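Putative agmatine deiminase (Streptococcus mutans, PDB 2EWO) probably hydrolyses agmatine to N-carbamoylputrescine and ammonia, acting as an agmatine iminohydrolase of the Porphyromonas-type peptidyl-arginine deiminase family. Local coordinates at residues E90-D94 with V140-V144; R114-F120 with Y153-V159. All coordinates share one frame; numbering follows the deposited sequence.

How the contacts relate
Contact 1 joins the loop just beyond strand 86-90 to helix 137-146, and contact 2 pairs strand 113-119 with strand 152-155 and the turn that follows it. Their centres lie about 15 Å apart. Along the chain the segments alternate, in the order 90-94, 114-120, 140-144 and 153-159. Helix 137-146 carries segment 140-144 and is also the connection between the two strands of contact 2, completing a beta-alpha-beta unit. The two contacts touch where Ala141 packs against Asp117. The helix thereby ties the sheet of strands 113-119 and 152-155 to the end of the separate sheet holding strand 86-90, and its Lys143 reaches a second subunit.

Contact 1. Residues E90-D94 with V140-V144; sequences EMTND and VARKV
A buried loop-to-helix packing, carried by Met91 against Val140 and Lys143, sets the chain leaving strand 86-90 along one side of helix 137-146, beside the interface with a second subunit. Met91, built as selenomethionine, does the apolar work. With CG anti to the backbone N (chi1 -167°) its chain runs out to the helix, where SE meets Val140 CG1 at 3.6 Å, crossing that side chain at about a right angle. The bend at chi3 then carries Met91 CE to 4.4 Å from Val144 CB, one helical turn on from Val140. The lysine slides past Met91 in the opposite sense, Met91 CG lying 4.1 Å from Lys143 CD, and stays extended beyond CG, which brings its ammonium across the side chain of Thr92. Lys143 NZ stands 2.8 Å from Thr92 OG1, but the angle is too poor for a hydrogen bond; the hydroxyl bonds to Gln136 OE1 instead. Glu90 of the second subunit forms a salt bridge with Lys143 and accepts a hydrogen bond from Thr92 N. The lysine stem also meets Tyr71 of that subunit, while its charge would help offset the two Glu90 carboxylates that approach each other across the interface.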
ATOM      1  N   GLU A  90       6.523  13.591  -2.481  1.00 19.28           N
ATOM      2  CA  GLU A  90       5.747  12.360  -2.445  1.00 15.71           C
ATOM      3  C   GLU A  90       4.256  12.621  -2.574  1.00 14.40           C
ATOM      4  O   GLU A  90       3.693  13.385  -1.788  1.00 12.12           O
ATOM      5  CB  GLU A  90       5.985  11.623  -1.143  1.00 28.88           C
ATOM      6  CG  GLU A  90       5.408  10.243  -1.180  1.00 28.79           C
ATOM      7  CD  GLU A  90       5.000   9.772   0.180  1.00 28.23           C
ATOM      8  OE1 GLU A  90       5.873   9.720   1.067  1.00 28.27           O
ATOM      9  OE2 GLU A  90       3.805   9.462   0.359  1.00 27.37           O
HETATM   10  N   MSE A  91       3.616  11.984  -3.552  1.00 10.32           N
HETATM   11  CA  MSE A  91       2.179  12.146  -3.739  1.00 10.52           C
HETATM   12  C   MSE A  91       1.560  10.976  -4.490  1.00 10.32           C
HETATM   13  O   MSE A  91       2.051  10.604  -5.548  1.00 10.32           O
HETATM   14  CB  MSE A  91       1.888  13.436  -4.491  1.00 21.30           C
HETATM   15  CG  MSE A  91       0.441  13.828  -4.448  1.00 28.11           C
HETATM   16 SE   MSE A  91       0.085  15.604  -5.151  1.00 41.83          SE
HETATM   17  CE  MSE A  91       1.428  16.632  -4.201  1.00 37.99           C
ATOM     18  N   THR A  92       0.491  10.393  -3.937  1.00 20.35           N
ATOM     19  CA  THR A  92      -0.202   9.256  -4.570  1.00 17.15           C
ATOM     20  C   THR A  92      -1.201   9.725  -5.630  1.00 16.50           C
ATOM     21  O   THR A  92      -1.780  10.803  -5.511  1.00 18.22           O
ATOM     22  CB  THR A  92      -1.011   8.398  -3.548  1.00 11.62           C
ATOM     23  OG1 THR A  92      -2.108   9.161  -3.044  1.00 10.08           O
ATOM     24  CG2 THR A  92      -0.149   7.946  -2.401  1.00 10.08           C
ATOM     25  N   ASN A  93      -1.413   8.906  -6.654  1.00 10.00           N
ATOM     26  CA  ASN A  93      -2.358   9.231  -7.720  1.00 10.13           C
ATOM     27  C   ASN A  93      -2.693   7.963  -8.467  1.00 12.20           C
ATOM     28  O   ASN A  93      -1.865   7.057  -8.570  1.00 11.29           O
ATOM     29  CB  ASN A  93      -1.743  10.217  -8.701  1.00 12.07           C
ATOM     30  CG  ASN A  93      -0.546   9.632  -9.427  1.00 12.22           C
ATOM     31  OD1 ASN A  93      -0.689   8.710 -10.235  1.00 10.00           O
ATOM     32  ND2 ASN A  93       0.648  10.155  -9.130  1.00 12.38           N
ATOM     33  N   ASP A  94      -3.901   7.900  -9.006  1.00 10.00           N
ATOM     34  CA  ASP A  94      -4.321   6.719  -9.751  1.00 10.72           C
ATOM     35  C   ASP A  94      -3.752   6.740 -11.159  1.00 11.39           C
ATOM     36  O   ASP A  94      -3.581   5.692 -11.790  1.00 10.30           O
ATOM     37  CB  ASP A  94      -5.844   6.653  -9.784  1.00 13.43           C
ATOM     38  CG  ASP A  94      -6.439   6.536  -8.396  1.00 12.85           C
ATOM     39  OD1 ASP A  94      -6.094   5.548  -7.707  1.00 12.20           O
ATOM     40  OD2 ASP A  94      -7.229   7.426  -8.007  1.00 10.06           O
ATOM     41  N   VAL A 140      -5.279  14.767  -5.039  1.00 10.83           N
ATOM     42  CA  VAL A 140      -4.175  15.526  -5.591  1.00 10.00           C
ATOM     43  C   VAL A 140      -4.354  17.041  -5.529  1.00 10.00           C
ATOM     44  O   VAL A 140      -3.444  17.744  -5.075  1.00 10.00           O
ATOM     45  CB  VAL A 140      -3.911  15.120  -7.046  1.00 10.00           C
ATOM     46  CG1 VAL A 140      -2.607  15.727  -7.515  1.00 10.00           C
ATOM     47  CG2 VAL A 140      -3.869  13.601  -7.169  1.00 10.00           C
ATOM     48  N   ALA A 141      -5.506  17.557  -5.970  1.00 10.00           N
ATOM     49  CA  ALA A 141      -5.721  19.018  -5.944  1.00 10.00           C
ATOM     50  C   ALA A 141      -5.633  19.616  -4.541  1.00 10.00           C
ATOM     51  O   ALA A 141      -4.940  20.616  -4.334  1.00 10.00           O
ATOM     52  CB  ALA A 141      -7.052  19.377  -6.581  1.00 10.00           C
ATOM     53  N   ARG A 142      -6.312  18.996  -3.579  0.65 10.00           N
ATOM     54  CA  ARG A 142      -6.296  19.473  -2.199  0.65 10.00           C
ATOM     55  C   ARG A 142      -4.888  19.353  -1.623  0.65 10.00           C
ATOM     56  O   ARG A 142      -4.387  20.281  -0.994  0.65 10.00           O
ATOM     57  CB  ARG A 142      -7.263  18.647  -1.350  0.65 10.00           C
ATOM     58  CG  ARG A 142      -7.420  19.118   0.087  0.65 10.00           C
ATOM     59  CD  ARG A 142      -8.356  20.304   0.164  0.65 10.00           C
ATOM     60  NE  ARG A 142      -8.434  20.902   1.496  0.65 11.54           N
ATOM     61  CZ  ARG A 142      -7.557  21.777   1.987  0.65 13.32           C
ATOM     62  NH1 ARG A 142      -6.518  22.165   1.263  0.65 13.95           N
ATOM     63  NH2 ARG A 142      -7.735  22.288   3.199  0.65 14.32           N
ATOM     64  N   LYS A 143      -4.257  18.204  -1.850  1.00 10.31           N
ATOM     65  CA  LYS A 143      -2.905  17.949  -1.348  1.00 11.13           C
ATOM     66  C   LYS A 143      -1.868  18.974  -1.825  1.00 13.42           C
ATOM     67  O   LYS A 143      -1.036  19.454  -1.052  1.00 12.93           O
ATOM     68  CB  LYS A 143      -2.424  16.553  -1.762  1.00 10.27           C
ATOM     69  CG  LYS A 143      -2.981  15.363  -0.981  1.00 10.27           C
ATOM     70  CD  LYS A 143      -2.327  14.065  -1.501  1.00 10.27           C
ATOM     71  CE  LYS A 143      -2.977  12.781  -0.978  1.00 10.27           C
ATOM     72  NZ  LYS A 143      -2.437  11.548  -1.640  1.00 10.27           N
ATOM     73  N   VAL A 144      -1.904  19.294  -3.110  1.00 10.00           N
ATOM     74  CA  VAL A 144      -0.961  20.250  -3.654  1.00 10.00           C
ATOM     75  C   VAL A 144      -1.235  21.678  -3.142  1.00 10.00           C
ATOM     76  O   VAL A 144      -0.318  22.486  -3.035  1.00 10.00           O
ATOM     77  CB  VAL A 144      -0.975  20.186  -5.196  1.00 14.48           C
ATOM     78  CG1 VAL A 144      -2.364  20.458  -5.684  1.00 17.70           C
ATOM     79  CG2 VAL A 144       0.015  21.177  -5.781  1.00 15.36           C
TER

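Contact 2. Residues R114-F120 with Y153-V159; sequences RAVDWEF and YKTKDFV
Glu119 sits in the bend that Thr155 to Phe158 make, where the strand paired with 114-119 turns a corner through a type II turn. Past the corner one backbone bond, Glu119 N to Phe158 O at 3.2 Å, still links the two segments, while the Glu119 side chain, bent at chi2, turns in over the turn with its carboxylate near the backbone of Asp157. Before the corner the strands are parallel, 22° apart. Ala115 O accepts from Tyr153 N, Tyr153 O accepts from Asp117 N, and Asp117 O receives Thr155 N. At the start of the pair, Arg114 NE donates to Tyr153 OH at 3.0 Å, with the hydroxyl in the guanidinium plane; Asp13 forms a salt bridge with Arg114. On the face of Asp117, Lys154 bends at chi2 so that its NZ swings back over the neighbouring strand, giving a salt bridge to Asp117 OD2 at 3.3 Å whose hydrogen bond is weak, and a bond to Trp118 O from above the carbonyl plane. Asp117 is also paired with Arg4, so two cations would favour its charged form. On the other face, Thr155 CG2 lies 3.4 Å from Trp118 CE3, beside Phe158. Helix 191-202 covers this second side through Tyr201 and Leu202; helix 137-146 backs the Asp117 side, and strand 104-107 continues the sheet beyond strand 113-119.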
ATOM      1  N   ARG A 114      -4.952  32.087  -4.596  1.00 10.18           N
ATOM      2  CA  ARG A 114      -6.043  31.213  -4.202  1.00 10.00           C
ATOM      3  C   ARG A 114      -6.105  30.044  -5.184  1.00 10.00           C
ATOM      4  O   ARG A 114      -5.129  29.766  -5.872  1.00 10.40           O
ATOM      5  CB  ARG A 114      -7.340  31.997  -4.256  1.00 10.00           C
ATOM      6  CG  ARG A 114      -8.151  31.929  -3.010  1.00 10.00           C
ATOM      7  CD  ARG A 114      -7.910  33.102  -2.101  1.00 10.00           C
ATOM      8  NE  ARG A 114      -9.196  33.667  -1.711  1.00 10.00           N
ATOM      9  CZ  ARG A 114      -9.418  34.346  -0.591  1.00 10.00           C
ATOM     10  NH1 ARG A 114      -8.426  34.559   0.269  1.00 10.00           N
ATOM     11  NH2 ARG A 114     -10.642  34.794  -0.327  1.00 10.00           N
ATOM     12  N   ALA A 115      -7.247  29.361  -5.254  1.00 14.44           N
ATOM     13  CA  ALA A 115      -7.419  28.233  -6.186  1.00 15.92           C
ATOM     14  C   ALA A 115      -8.843  27.677  -6.193  1.00 16.60           C
ATOM     15  O   ALA A 115      -9.611  27.891  -5.262  1.00 17.04           O
ATOM     16  CB  ALA A 115      -6.429  27.110  -5.867  1.00 10.00           C
ATOM     17  N   VAL A 116      -9.196  26.963  -7.254  1.00 10.00           N
ATOM     18  CA  VAL A 116     -10.524  26.379  -7.343  1.00 10.00           C
ATOM     19  C   VAL A 116     -10.370  24.890  -7.574  1.00 10.00           C
ATOM     20  O   VAL A 116      -9.843  24.467  -8.601  1.00 10.00           O
ATOM     21  CB  VAL A 116     -11.357  26.995  -8.493  1.00 26.08           C
ATOM     22  CG1 VAL A 116     -10.508  27.123  -9.735  1.00 26.81           C
ATOM     23  CG2 VAL A 116     -12.572  26.120  -8.785  1.00 26.26           C
ATOM     24  N   ASP A 117     -10.812  24.099  -6.604  1.00 16.53           N
ATOM     25  CA  ASP A 117     -10.722  22.650  -6.711  1.00 15.02           C
ATOM     26  C   ASP A 117     -12.053  22.106  -7.220  1.00 13.65           C
ATOM     27  O   ASP A 117     -13.084  22.253  -6.565  1.00 13.38           O
ATOM     28  CB  ASP A 117     -10.361  22.051  -5.344  1.00 10.67           C
ATOM     29  CG  ASP A 117     -10.332  20.534  -5.352  1.00 11.89           C
ATOM     30  OD1 ASP A 117     -10.215  19.930  -6.443  1.00 12.62           O
ATOM     31  OD2 ASP A 117     -10.409  19.943  -4.255  1.00 12.25           O
ATOM     32  N   TRP A 118     -12.022  21.501  -8.407  1.00 10.00           N
ATOM     33  CA  TRP A 118     -13.222  20.935  -9.020  1.00 10.00           C
ATOM     34  C   TRP A 118     -13.388  19.485  -8.582  1.00 10.00           C
ATOM     35  O   TRP A 118     -12.534  18.919  -7.892  1.00 10.00           O
ATOM     36  CB  TRP A 118     -13.132  20.980 -10.560  1.00 10.00           C
ATOM     37  CG  TRP A 118     -12.604  22.282 -11.164  1.00 10.00           C
ATOM     38  CD1 TRP A 118     -11.317  22.546 -11.555  1.00 10.00           C
ATOM     39  CD2 TRP A 118     -13.341  23.493 -11.393  1.00 10.00           C
ATOM     40  NE1 TRP A 118     -11.211  23.839 -12.006  1.00 10.00           N
ATOM     41  CE2 TRP A 118     -12.436  24.442 -11.916  1.00 10.00           C
ATOM     42  CE3 TRP A 118     -14.682  23.869 -11.206  1.00 10.00           C
ATOM     43  CZ2 TRP A 118     -12.827  25.741 -12.248  1.00 10.00           C
ATOM     44  CZ3 TRP A 118     -15.065  25.164 -11.538  1.00 10.00           C
ATOM     45  CH2 TRP A 118     -14.141  26.080 -12.052  1.00 10.00           C
ATOM     46  N   GLU A 119     -14.497  18.884  -8.988  1.00 10.00           N
ATOM     47  CA  GLU A 119     -14.755  17.493  -8.661  1.00 10.00           C
ATOM     48  C   GLU A 119     -14.212  16.686  -9.817  1.00 10.00           C
ATOM     49  O   GLU A 119     -14.440  17.033 -10.969  1.00 10.00           O
ATOM     50  CB  GLU A 119     -16.246  17.245  -8.545  1.00 27.67           C
ATOM     51  CG  GLU A 119     -16.942  18.248  -7.697  1.00 31.07           C
ATOM     52  CD  GLU A 119     -17.711  17.587  -6.597  1.00 32.52           C
ATOM     53  OE1 GLU A 119     -18.493  16.668  -6.914  1.00 33.80           O
ATOM     54  OE2 GLU A 119     -17.537  17.984  -5.423  1.00 34.31           O
ATOM     55  N   PHE A 120     -13.504  15.608  -9.517  1.00 10.00           N
ATOM     56  CA  PHE A 120     -12.920  14.763 -10.557  1.00 10.00           C
ATOM     57  C   PHE A 120     -13.538  13.371 -10.528  1.00 10.00           C
ATOM     58  O   PHE A 120     -13.576  12.741  -9.479  1.00 12.23           O
ATOM     59  CB  PHE A 120     -11.411  14.652 -10.329  1.00 17.13           C
ATOM     60  CG  PHE A 120     -10.706  13.766 -11.312  1.00 15.59           C
ATOM     61  CD1 PHE A 120     -10.567  14.156 -12.640  1.00 14.58           C
ATOM     62  CD2 PHE A 120     -10.156  12.553 -10.902  1.00 14.81           C
ATOM     63  CE1 PHE A 120      -9.892  13.357 -13.546  1.00 14.64           C
ATOM     64  CE2 PHE A 120      -9.475  11.741 -11.797  1.00 14.68           C
ATOM     65  CZ  PHE A 120      -9.342  12.145 -13.124  1.00 16.03           C
ATOM     66  N   TYR A 153     -11.301  26.939  -3.287  1.00 10.00           N
ATOM     67  CA  TYR A 153     -12.748  26.955  -3.400  1.00 10.00           C
ATOM     68  C   TYR A 153     -13.133  25.575  -3.892  1.00 10.00           C
ATOM     69  O   TYR A 153     -12.498  25.060  -4.813  1.00 10.00           O
ATOM     70  CB  TYR A 153     -13.210  27.978  -4.439  1.00 10.00           C
ATOM     71  CG  TYR A 153     -12.848  29.413  -4.134  1.00 10.00           C
ATOM     72  CD1 TYR A 153     -11.573  29.915  -4.415  1.00 10.00           C
ATOM     73  CD2 TYR A 153     -13.771  30.261  -3.535  1.00 10.00           C
ATOM     74  CE1 TYR A 153     -11.223  31.229  -4.095  1.00 10.00           C
ATOM     75  CE2 TYR A 153     -13.438  31.564  -3.211  1.00 10.00           C
ATOM     76  CZ  TYR A 153     -12.162  32.040  -3.485  1.00 10.00           C
ATOM     77  OH  TYR A 153     -11.828  33.300  -3.062  1.00 10.00           O
ATOM     78  N   LYS A 154     -14.161  24.977  -3.291  1.00 10.00           N
ATOM     79  CA  LYS A 154     -14.629  23.645  -3.698  1.00 10.00           C
ATOM     80  C   LYS A 154     -15.985  23.692  -4.401  1.00 10.46           C
ATOM     81  O   LYS A 154     -17.011  24.017  -3.796  1.00 10.49           O
ATOM     82  CB  LYS A 154     -14.726  22.711  -2.490  1.00 21.06           C
ATOM     83  CG  LYS A 154     -15.113  21.282  -2.843  1.00 18.57           C
ATOM     84  CD  LYS A 154     -14.050  20.632  -3.717  1.00 18.24           C
ATOM     85  CE  LYS A 154     -14.378  19.169  -4.022  1.00 16.83           C
ATOM     86  NZ  LYS A 154     -13.355  18.536  -4.901  1.00 16.01           N
ATOM     87  N   THR A 155     -15.972  23.359  -5.687  1.00 10.00           N
ATOM     88  CA  THR A 155     -17.182  23.341  -6.498  1.00 10.00           C
ATOM     89  C   THR A 155     -17.918  22.024  -6.237  1.00 11.99           C
ATOM     90  O   THR A 155     -17.778  21.065  -6.992  1.00 12.51           O
ATOM     91  CB  THR A 155     -16.835  23.456  -8.003  1.00 10.00           C
ATOM     92  OG1 THR A 155     -15.904  22.427  -8.369  1.00 10.00           O
ATOM     93  CG2 THR A 155     -16.223  24.814  -8.296  1.00 10.00           C
ATOM     94  N   LYS A 156     -18.701  21.982  -5.163  1.00 10.00           N
ATOM     95  CA  LYS A 156     -19.412  20.763  -4.817  1.00 10.00           C
ATOM     96  C   LYS A 156     -20.408  20.340  -5.884  1.00 10.00           C
ATOM     97  O   LYS A 156     -21.209  21.144  -6.376  1.00 10.00           O
ATOM     98  CB  LYS A 156     -20.115  20.906  -3.459  1.00 58.31           C
ATOM     99  CG  LYS A 156     -20.696  19.587  -2.921  1.00 60.00           C
ATOM    100  CD  LYS A 156     -21.076  19.644  -1.432  1.00 60.00           C
ATOM    101  CE  LYS A 156     -21.537  18.265  -0.924  1.00 60.00           C
ATOM    102  NZ  LYS A 156     -21.815  18.189   0.547  1.00 60.00           N
ATOM    103  N   ASP A 157     -20.325  19.059  -6.235  1.00 10.06           N
ATOM    104  CA  ASP A 157     -21.178  18.417  -7.233  1.00 10.99           C
ATOM    105  C   ASP A 157     -20.948  18.882  -8.665  1.00 11.45           C
ATOM    106  O   ASP A 157     -21.671  18.482  -9.578  1.00 11.92           O
ATOM    107  CB  ASP A 157     -22.651  18.573  -6.854  1.00 53.74           C
ATOM    108  CG  ASP A 157     -22.992  17.833  -5.579  1.00 54.52           C
ATOM    109  OD1 ASP A 157     -22.652  16.637  -5.494  1.00 55.43           O
ATOM    110  OD2 ASP A 157     -23.596  18.435  -4.667  1.00 54.72           O
ATOM    111  N   PHE A 158     -19.932  19.718  -8.857  1.00 10.57           N
ATOM    112  CA  PHE A 158     -19.590  20.215 -10.183  1.00 10.00           C
ATOM    113  C   PHE A 158     -18.287  19.558 -10.636  1.00 10.00           C
ATOM    114  O   PHE A 158     -17.207  19.962 -10.211  1.00 10.03           O
ATOM    115  CB  PHE A 158     -19.400  21.730 -10.163  1.00 14.58           C
ATOM    116  CG  PHE A 158     -19.224  22.321 -11.522  1.00 14.84           C
ATOM    117  CD1 PHE A 158     -17.999  22.252 -12.170  1.00 15.62           C
ATOM    118  CD2 PHE A 158     -20.296  22.889 -12.185  1.00 15.78           C
ATOM    119  CE1 PHE A 158     -17.847  22.739 -13.465  1.00 16.10           C
ATOM    120  CE2 PHE A 158     -20.156  23.376 -13.475  1.00 15.93           C
ATOM    121  CZ  PHE A 158     -18.929  23.301 -14.116  1.00 16.70           C
ATOM    122  N   VAL A 159     -18.390  18.550 -11.500  1.00 10.00           N
ATOM    123  CA  VAL A 159     -17.214  17.839 -11.999  1.00 10.00           C
ATOM    124  C   VAL A 159     -16.619  18.432 -13.279  1.00 10.00           C
ATOM    125  O   VAL A 159     -17.190  18.311 -14.361  1.00 10.00           O
ATOM    126  CB  VAL A 159     -17.532  16.327 -12.228  1.00 10.63           C
ATOM    127  CG1 VAL A 159     -18.829  16.169 -13.007  1.00 10.98           C
ATOM    128  CG2 VAL A 159     -16.387  15.658 -12.979  1.00 10.62           C
TER